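PDB 5BVR: alpha-actinin-like protein 1 from Schizosaccharomyces pombe, which binds actin filaments through its tandem calponin-homology domains and takes part in actin-ring formation and organisation, cytokinesis and septation. Local coordinates for residues Q9-R14 against V206-D211; R59-R62 against V68-L71; Q149-S154 against R218-Y223. One frame throughout, in Å; residues are numbered along the deposited sequence.

Contact 1 of 3, residues Q9-R14 against V206-D211; sequences QSVQNR and VEDVCD
In Arg14 and Asp208 the first torsions put both CG atoms beside the backbone N, anti to the carbonyl carbon (chi1 -73° in the arginine), and a bend at the third torsion of Arg14 then turns its guanidinium to the acid. The grip is end-on and uses two nitrogens: NH2 of Arg14 lies 2.9 Å from OD1 of Asp208, and NH1 of Arg14 reaches OD2 of Asp208 at 3.1 Å. The two bonds differ in quality. The NH2 bond is nearly straight (165°) and lies in the guanidinium plane, yet it meets OD1 from above the carboxylate plane; the NH1 bond uses the syn lone pair of OD2 but is more bent. With the planes 50° apart, this is a twisted salt bridge and not a coplanar one.

Rotation of the guanidinium is fixed further by its third nitrogen, since NE of Arg14 donates to the backbone O of Gln9 over 3.0 Å, exactly in the guanidinium plane. On the carboxylate, OD2 also accepts from the backbone N of Glu205, a second hold on the acid. Val11 packs beside the ion pair: its CG2 comes to 3.5 Å from OD1 of Asp208, while CG1 rests near the CB of Asp208. Ser10 is the N-cap of the helix that carries Val11 and Arg14, its OG accepting from Asn13 N at 2.9 Å.

Arg14 belongs to the first calponin-homology (CH) domain and Asp208 to the second, so this polar bridge with its valine flank is part of the CH1-CH2 interface, consistent with the compact, closed form of tandem CH actin-binding domains.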
loop_
_atom_site.group_PDB
_atom_site.type_symbol
_atom_site.label_atom_id
_atom_site.label_comp_id
_atom_site.label_asym_id
_atom_site.label_seq_id
_atom_site.Cartn_x
_atom_site.Cartn_y
_atom_site.Cartn_z
ATOM N N GLN A 9 -16.762 3.499 2.782
ATOM C CA GLN A 9 -15.384 3.933 2.553
ATOM C C GLN A 9 -14.909 3.561 1.151
ATOM O O GLN A 9 -15.220 2.483 0.647
ATOM C CB GLN A 9 -14.466 3.320 3.610
ATOM C CG GLN A 9 -14.838 3.705 5.053
ATOM C CD GLN A 9 -13.897 3.102 6.077
ATOM O OE1 GLN A 9 -13.335 3.810 6.916
ATOM N NE2 GLN A 9 -13.736 1.793 6.026
ATOM N N SER A 10 -14.162 4.475 0.537
ATOM C CA SER A 10 -13.665 4.267 -0.827
ATOM C C SER A 10 -12.620 3.164 -0.845
ATOM O O SER A 10 -12.093 2.761 0.194
ATOM C CB SER A 10 -13.012 5.529 -1.367
ATOM O OG SER A 10 -11.792 5.788 -0.678
ATOM N N VAL A 11 -12.325 2.678 -2.045
ATOM C CA VAL A 11 -11.257 1.700 -2.215
ATOM C C VAL A 11 -9.949 2.206 -1.634
ATOM O O VAL A 11 -9.263 1.479 -0.929
ATOM C CB VAL A 11 -11.069 1.345 -3.713
ATOM C CG1 VAL A 11 -9.790 0.550 -3.942
ATOM C CG2 VAL A 11 -12.275 0.564 -4.236
ATOM N N GLN A 12 -9.606 3.448 -1.925
ATOM C CA GLN A 12 -8.358 3.984 -1.446
ATOM C C GLN A 12 -8.356 4.119 0.067
ATOM O O GLN A 12 -7.350 3.820 0.712
ATOM C CB GLN A 12 -8.068 5.320 -2.097
ATOM C CG GLN A 12 -6.670 5.805 -1.866
ATOM C CD GLN A 12 -6.407 7.099 -2.586
ATOM O OE1 GLN A 12 -6.381 8.173 -1.964
ATOM N NE2 GLN A 12 -6.221 7.019 -3.896
ATOM N N ASN A 13 -9.457 4.608 0.638
ATOM C CA ASN A 13 -9.584 4.682 2.073
ATOM C C ASN A 13 -9.331 3.299 2.683
ATOM O O ASN A 13 -8.466 3.141 3.576
ATOM C CB ASN A 13 -10.986 5.237 2.393
ATOM C CG ASN A 13 -11.198 5.533 3.845
ATOM O OD1 ASN A 13 -10.446 5.114 4.702
ATOM N ND2 ASN A 13 -12.267 6.259 4.127
ATOM N N ARG A 14 -10.022 2.290 2.177
ATOM C CA ARG A 14 -9.924 0.973 2.754
ATOM C C ARG A 14 -8.535 0.397 2.556
ATOM O O ARG A 14 -7.982 -0.207 3.467
ATOM C CB ARG A 14 -11.012 0.062 2.211
ATOM C CG ARG A 14 -12.375 0.442 2.813
ATOM C CD ARG A 14 -13.498 -0.433 2.282
ATOM N NE ARG A 14 -13.780 -0.185 0.880
ATOM C CZ ARG A 14 -13.438 -0.988 -0.124
ATOM N NH1 ARG A 14 -12.802 -2.139 0.095
ATOM N NH2 ARG A 14 -13.761 -0.632 -1.356
ATOM N N VAL A 206 -11.148 -8.298 -4.044
ATOM C CA VAL A 206 -11.326 -8.681 -5.431
ATOM C C VAL A 206 -12.249 -7.681 -6.151
ATOM O O VAL A 206 -11.937 -7.222 -7.267
ATOM C CB VAL A 206 -11.881 -10.119 -5.523
ATOM C CG1 VAL A 206 -12.382 -10.438 -6.932
ATOM C CG2 VAL A 206 -10.803 -11.106 -5.064
ATOM N N GLU A 207 -13.372 -7.329 -5.525
ATOM C CA GLU A 207 -14.342 -6.448 -6.166
ATOM C C GLU A 207 -13.808 -5.034 -6.364
ATOM O O GLU A 207 -14.370 -4.249 -7.126
ATOM C CB GLU A 207 -15.683 -6.475 -5.419
ATOM C CG GLU A 207 -15.628 -6.045 -3.958
ATOM C CD GLU A 207 -15.342 -7.187 -2.971
ATOM O OE1 GLU A 207 -14.752 -8.224 -3.360
ATOM O OE2 GLU A 207 -15.719 -7.039 -1.782
ATOM N N ASP A 208 -12.702 -4.699 -5.690
ATOM C CA ASP A 208 -12.154 -3.356 -5.828
ATOM C C ASP A 208 -11.414 -3.174 -7.164
ATOM O O ASP A 208 -11.162 -2.053 -7.583
ATOM C CB ASP A 208 -11.186 -3.020 -4.686
ATOM C CG ASP A 208 -11.855 -2.974 -3.316
ATOM O OD1 ASP A 208 -13.067 -2.705 -3.259
ATOM O OD2 ASP A 208 -11.132 -3.188 -2.305
ATOM N N VAL A 209 -11.050 -4.269 -7.820
ATOM C CA VAL A 209 -10.225 -4.190 -9.032
ATOM C C VAL A 209 -10.741 -5.075 -10.180
ATOM O O VAL A 209 -10.577 -4.702 -11.346
ATOM C CB VAL A 209 -8.729 -4.487 -8.719
ATOM C CG1 VAL A 209 -8.610 -5.631 -7.788
ATOM C CG2 VAL A 209 -7.871 -4.732 -9.975
ATOM N N CYS A 210 -11.401 -6.189 -9.867
ATOM C CA CYS A 210 -11.834 -7.124 -10.922
ATOM C C CYS A 210 -12.888 -6.481 -11.829
ATOM O O CYS A 210 -13.964 -6.071 -11.390
ATOM C CB CYS A 210 -12.390 -8.400 -10.306
ATOM S SG CYS A 210 -12.885 -9.607 -11.536
ATOM N N ASP A 211 -12.534 -6.386 -13.108
ATOM C CA ASP A 211 -13.393 -5.812 -14.119
ATOM C C ASP A 211 -13.949 -4.433 -13.746
ATOM O O ASP A 211 -15.085 -4.079 -14.076
ATOM C CB ASP A 211 -14.522 -6.783 -14.436
ATOM C CG ASP A 211 -14.037 -8.059 -15.094
ATOM O OD1 ASP A 211 -12.997 -8.027 -15.793
ATOM O OD2 ASP A 211 -14.717 -9.089 -14.900
#

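Contact 2 of 3, residues R59-R62 against V68-L71; sequences RYNR and VHRL
Asn61, in the loop after helix 43-53, bonds to His69 in the first turn of helix 67-83, within the first calponin-homology domain. The first shell across the contact is one hydrogen bond with some packing around it. ND2 of Asn61 donates to the backbone O of His69 over 3.1 Å, with an N-H...O angle of 149°. The oxygen lies close to the amide plane, while the donor stands somewhat tilted from the carbonyl plane. The same amide nitrogen packs against CB of His69, 3.4 Å away. The two side chains cross at about a right angle, and amide and imidazole planes are 56° apart, which rules out a parallel stack.

One step outward, the stronger hold on the amide comes from OE1 of Glu72, which also accepts from ND2 of Asn61; the nitrogen is thus shared between this acid and the main-chain oxygen of His69 in the same helix. The loop backbone is held as well: Asn61 O accepts from ND2 of Asn73, and the neighbouring Tyr60 packs on helix 43-53. Together these bonds tie the loop to His69, Glu72 and Asn73.

With CG anti to its carbonyl carbon (chi1 -66°), His69 has its CB and ring near the Asn61 amide. Over the centre of one face of this ring, CG1 of Val68 sits 3.8 Å above the plane.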
loop_
_atom_site.group_PDB
_atom_site.type_symbol
_atom_site.label_atom_id
_atom_site.label_comp_id
_atom_site.label_asym_id
_atom_site.label_seq_id
_atom_site.Cartn_x
_atom_site.Cartn_y
_atom_site.Cartn_z
ATOM N N ARG A 59 9.638 11.614 22.831
ATOM C CA ARG A 59 8.460 11.753 23.670
ATOM C C ARG A 59 7.342 12.533 22.979
ATOM O O ARG A 59 7.576 13.399 22.145
ATOM C CB ARG A 59 8.818 12.345 25.038
ATOM C CG ARG A 59 8.767 11.283 26.139
ATOM C CD ARG A 59 9.227 11.793 27.490
ATOM N NE ARG A 59 8.919 13.209 27.670
ATOM C CZ ARG A 59 9.806 14.200 27.594
ATOM N NH1 ARG A 59 11.089 13.956 27.354
ATOM N NH2 ARG A 59 9.404 15.452 27.771
ATOM N N TYR A 60 6.116 12.168 23.306
ATOM C CA TYR A 60 4.947 12.877 22.800
ATOM C C TYR A 60 3.848 12.690 23.817
ATOM O O TYR A 60 4.045 12.009 24.826
ATOM C CB TYR A 60 4.538 12.357 21.425
ATOM C CG TYR A 60 4.266 10.879 21.386
ATOM C CD1 TYR A 60 5.290 9.980 21.121
ATOM C CD2 TYR A 60 2.998 10.365 21.619
ATOM C CE1 TYR A 60 5.061 8.620 21.084
ATOM C CE2 TYR A 60 2.754 9.005 21.570
ATOM C CZ TYR A 60 3.798 8.132 21.303
ATOM O OH TYR A 60 3.601 6.769 21.248
ATOM N N ASN A 61 2.704 13.326 23.595
ATOM C CA ASN A 61 1.617 13.292 24.564
ATOM C C ASN A 61 0.828 12.001 24.394
ATOM O O ASN A 61 0.164 11.812 23.388
ATOM C CB ASN A 61 0.709 14.502 24.381
ATOM C CG ASN A 61 1.466 15.814 24.400
ATOM O OD1 ASN A 61 2.207 16.107 25.343
ATOM N ND2 ASN A 61 1.285 16.615 23.357
ATOM N N ARG A 62 0.903 11.109 25.375
ATOM C CA ARG A 62 0.251 9.805 25.272
ATOM C C ARG A 62 -1.196 9.817 25.790
ATOM O O ARG A 62 -1.926 8.838 25.600
ATOM C CB ARG A 62 1.095 8.741 25.992
ATOM C CG ARG A 62 2.492 8.591 25.400
ATOM C CD ARG A 62 3.297 7.484 26.062
ATOM N NE ARG A 62 2.660 6.179 25.915
ATOM C CZ ARG A 62 3.045 5.081 26.555
ATOM N NH1 ARG A 62 4.072 5.120 27.401
ATOM N NH2 ARG A 62 2.396 3.942 26.357
ATOM N N VAL A 68 -4.796 21.202 22.432
ATOM C CA VAL A 68 -3.437 21.706 22.278
ATOM C C VAL A 68 -2.432 20.550 22.138
ATOM O O VAL A 68 -1.470 20.639 21.387
ATOM C CB VAL A 68 -3.034 22.660 23.448
ATOM C CG1 VAL A 68 -3.113 21.959 24.790
ATOM C CG2 VAL A 68 -1.645 23.236 23.234
ATOM N N HIS A 69 -2.679 19.467 22.855
ATOM C CA HIS A 69 -1.751 18.333 22.855
ATOM C C HIS A 69 -1.913 17.453 21.630
ATOM O O HIS A 69 -0.951 16.836 21.187
ATOM C CB HIS A 69 -1.908 17.555 24.145
ATOM C CG HIS A 69 -1.489 18.356 25.336
ATOM N ND1 HIS A 69 -2.227 18.439 26.496
ATOM C CD2 HIS A 69 -0.418 19.165 25.511
ATOM C CE1 HIS A 69 -1.615 19.243 27.347
ATOM N NE2 HIS A 69 -0.514 19.699 26.775
ATOM N N ARG A 70 -3.112 17.418 21.057
ATOM C CA ARG A 70 -3.312 16.697 19.805
ATOM C C ARG A 70 -2.596 17.445 18.700
ATOM O O ARG A 70 -1.914 16.844 17.871
ATOM C CB ARG A 70 -4.812 16.533 19.505
ATOM C CG ARG A 70 -5.537 15.692 20.565
ATOM C CD ARG A 70 -6.948 15.234 20.175
ATOM N NE ARG A 70 -7.917 16.314 20.103
ATOM C CZ ARG A 70 -8.623 16.767 21.138
ATOM N NH1 ARG A 70 -8.456 16.247 22.350
ATOM N NH2 ARG A 70 -9.495 17.755 20.962
ATOM N N LEU A 71 -2.757 18.762 18.663
ATOM C CA LEU A 71 -2.038 19.566 17.701
ATOM C C LEU A 71 -0.526 19.396 17.864
ATOM O O LEU A 71 0.181 19.246 16.875
ATOM C CB LEU A 71 -2.420 21.038 17.808
ATOM C CG LEU A 71 -3.852 21.371 17.363
ATOM C CD1 LEU A 71 -4.238 22.759 17.858
ATOM C CD2 LEU A 71 -4.018 21.301 15.850
#

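Contact 3 of 3, residues Q149-S154 against R218-Y223; sequences QDFTRS and RSIMTY
Phe151 and Met221 cross at about a right angle, with CG of Met221 over one face of the ring. This CG is the atom that touches: it stands 3.9 Å from the centroid of the Phe151 ring and 29° off the normal, a CH-pi contact, and comes to 3.4 Å from CG of Phe151. The sulfur is farther out and oblique, SD of Met221 lying 4.8 Å from the same centroid, which makes a looser Met-aromatic contact. A bend at the third torsion of Met221 (chi3 62°) keeps its CE on the same side of the ring.

Ile220 approaches differently, its CG2 near the ring plane at the edge of Phe151. CB, CG2 and CD1 of Ile220 each come to 3.4 Å from the backbone O of Phe151, an oxygen buried here without any polar partner in the model. The loop itself is shaped by an Asx turn, with OD1 of Asp150 accepting from Thr152 N at 2.9 Å and also from Ser154 N.

Within the second calponin-homology domain, the loop preceding helix 159-168 is thereby packed on helix 217-234; Phe151 also rests on helix 127-138, and Met221 reaches helix 101-117 of the first domain.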
loop_
_atom_site.group_PDB
_atom_site.type_symbol
_atom_site.label_atom_id
_atom_site.label_comp_id
_atom_site.label_asym_id
_atom_site.label_seq_id
_atom_site.Cartn_x
_atom_site.Cartn_y
_atom_site.Cartn_z
ATOM N N GLN A 149 1.061 -2.262 -18.582
ATOM C CA GLN A 149 1.375 -0.965 -19.158
ATOM C C GLN A 149 1.106 0.176 -18.178
ATOM O O GLN A 149 1.419 1.336 -18.484
ATOM C CB GLN A 149 0.540 -0.735 -20.418
ATOM C CG GLN A 149 0.951 -1.610 -21.587
ATOM C CD GLN A 149 2.424 -1.438 -21.953
ATOM O OE1 GLN A 149 2.965 -0.334 -21.882
ATOM N NE2 GLN A 149 3.078 -2.535 -22.335
ATOM N N ASP A 150 0.540 -0.159 -17.011
ATOM C CA ASP A 150 0.096 0.814 -16.033
ATOM C C ASP A 150 -0.227 0.111 -14.731
ATOM O O ASP A 150 -0.029 -1.092 -14.617
ATOM C CB ASP A 150 -1.145 1.525 -16.572
ATOM C CG ASP A 150 -2.213 0.551 -16.976
ATOM O OD1 ASP A 150 -2.529 -0.374 -16.199
ATOM O OD2 ASP A 150 -2.685 0.669 -18.136
ATOM N N PHE A 151 -0.679 0.882 -13.747
ATOM C CA PHE A 151 -1.173 0.347 -12.491
ATOM C C PHE A 151 -2.684 0.501 -12.359
ATOM O O PHE A 151 -3.218 0.713 -11.264
ATOM C CB PHE A 151 -0.452 1.022 -11.319
ATOM C CG PHE A 151 1.007 0.639 -11.215
ATOM C CD1 PHE A 151 1.352 -0.621 -10.826
ATOM C CD2 PHE A 151 2.003 1.540 -11.498
ATOM C CE1 PHE A 151 2.692 -0.995 -10.721
ATOM C CE2 PHE A 151 3.336 1.183 -11.398
ATOM C CZ PHE A 151 3.675 -0.087 -11.010
ATOM N N THR A 152 -3.367 0.381 -13.493
ATOM C CA THR A 152 -4.825 0.444 -13.518
ATOM C C THR A 152 -5.397 -0.713 -14.355
ATOM O O THR A 152 -5.543 -1.832 -13.855
ATOM C CB THR A 152 -5.316 1.830 -14.011
ATOM O OG1 THR A 152 -4.710 2.146 -15.264
ATOM C CG2 THR A 152 -4.946 2.918 -12.979
ATOM N N ARG A 153 -5.698 -0.438 -15.616
ATOM C CA ARG A 153 -6.428 -1.365 -16.450
ATOM C C ARG A 153 -5.678 -2.646 -16.746
ATOM O O ARG A 153 -6.307 -3.644 -17.080
ATOM C CB ARG A 153 -6.828 -0.668 -17.751
ATOM C CG ARG A 153 -7.300 0.763 -17.501
ATOM C CD ARG A 153 -8.368 1.200 -18.403
ATOM N NE ARG A 153 -9.536 0.360 -18.240
ATOM C CZ ARG A 153 -10.581 0.416 -19.045
ATOM N NH1 ARG A 153 -10.576 1.255 -20.076
ATOM N NH2 ARG A 153 -11.613 -0.376 -18.834
ATOM N N SER A 154 -4.350 -2.629 -16.628
ATOM C CA SER A 154 -3.559 -3.838 -16.875
ATOM C C SER A 154 -3.770 -4.930 -15.832
ATOM O O SER A 154 -3.290 -6.040 -16.012
ATOM C CB SER A 154 -2.052 -3.518 -16.882
ATOM O OG SER A 154 -1.726 -2.550 -17.842
ATOM N N ARG A 218 -3.470 4.334 -6.988
ATOM C CA ARG A 218 -2.643 4.297 -5.785
ATOM C C ARG A 218 -2.879 3.032 -4.975
ATOM O O ARG A 218 -1.941 2.478 -4.425
ATOM C CB ARG A 218 -2.912 5.539 -4.951
ATOM C CG ARG A 218 -2.402 6.799 -5.631
ATOM C CD ARG A 218 -2.755 8.102 -4.899
ATOM N NE ARG A 218 -2.105 9.220 -5.569
ATOM C CZ ARG A 218 -2.055 10.466 -5.104
ATOM N NH1 ARG A 218 -2.627 10.788 -3.948
ATOM N NH2 ARG A 218 -1.410 11.392 -5.803
ATOM N N SER A 219 -4.122 2.567 -4.895
ATOM C CA SER A 219 -4.418 1.329 -4.214
ATOM C C SER A 219 -3.705 0.134 -4.866
ATOM O O SER A 219 -3.117 -0.722 -4.199
ATOM C CB SER A 219 -5.919 1.087 -4.164
ATOM O OG SER A 219 -6.562 2.119 -3.458
ATOM N N ILE A 220 -3.797 0.048 -6.181
ATOM C CA ILE A 220 -3.154 -1.030 -6.902
ATOM C C ILE A 220 -1.651 -0.974 -6.676
ATOM O O ILE A 220 -1.023 -1.999 -6.381
ATOM C CB ILE A 220 -3.544 -1.057 -8.403
ATOM C CG1 ILE A 220 -4.999 -1.503 -8.518
ATOM C CG2 ILE A 220 -2.609 -1.954 -9.201
ATOM C CD1 ILE A 220 -5.572 -1.311 -9.908
ATOM N N MET A 221 -1.051 0.201 -6.830
ATOM C CA MET A 221 0.379 0.342 -6.598
ATOM C C MET A 221 0.778 -0.117 -5.199
ATOM O O MET A 221 1.796 -0.780 -5.023
ATOM C CB MET A 221 0.806 1.776 -6.762
ATOM C CG MET A 221 0.791 2.279 -8.204
ATOM S SD MET A 221 1.269 4.012 -8.357
ATOM C CE MET A 221 2.925 3.839 -7.709
ATOM N N THR A 222 -0.003 0.269 -4.213
ATOM C CA THR A 222 0.298 -0.103 -2.833
ATOM C C THR A 222 0.353 -1.623 -2.689
ATOM O O THR A 222 1.258 -2.161 -2.020
ATOM C CB THR A 222 -0.740 0.481 -1.857
ATOM O OG1 THR A 222 -0.746 1.906 -1.987
ATOM C CG2 THR A 222 -0.417 0.137 -0.400
ATOM N N TYR A 223 -0.618 -2.323 -3.276
ATOM C CA TYR A 223 -0.716 -3.763 -3.177
ATOM C C TYR A 223 0.396 -4.458 -4.011
ATOM O O TYR A 223 1.082 -5.364 -3.515
ATOM C CB TYR A 223 -2.122 -4.233 -3.589
ATOM C CG TYR A 223 -2.304 -5.729 -3.513
ATOM C CD1 TYR A 223 -2.135 -6.429 -2.329
ATOM C CD2 TYR A 223 -2.678 -6.445 -4.624
ATOM C CE1 TYR A 223 -2.293 -7.819 -2.281
ATOM C CE2 TYR A 223 -2.840 -7.828 -4.582
ATOM C CZ TYR A 223 -2.659 -8.505 -3.422
ATOM O OH TYR A 223 -2.800 -9.871 -3.383
#

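Contacts 1 and 3 are neighbours, their centres 12 Å apart, and meet directly where the start of helix 11-25 touches helix 217-234: CA of Gln12 lies 3.3 Å from OG of Ser219. CG2 of Val209 and CD1 of Ile220 add a second junction at 4.1 Å. Contact 1 spans the two CH domains, whereas contact 3 belongs to the second. Each has a bound zinc ion nearby, about 8 Å from the Val11 side chain and about 7 Å from that of Thr152; Arg218 of contact 3 belongs, with Asp216, to one zinc site, possibly the same ion. Contact 2 is remote within the first domain, its centre 34 Å from contact 1 and 36 Å from contact 3, touching neither.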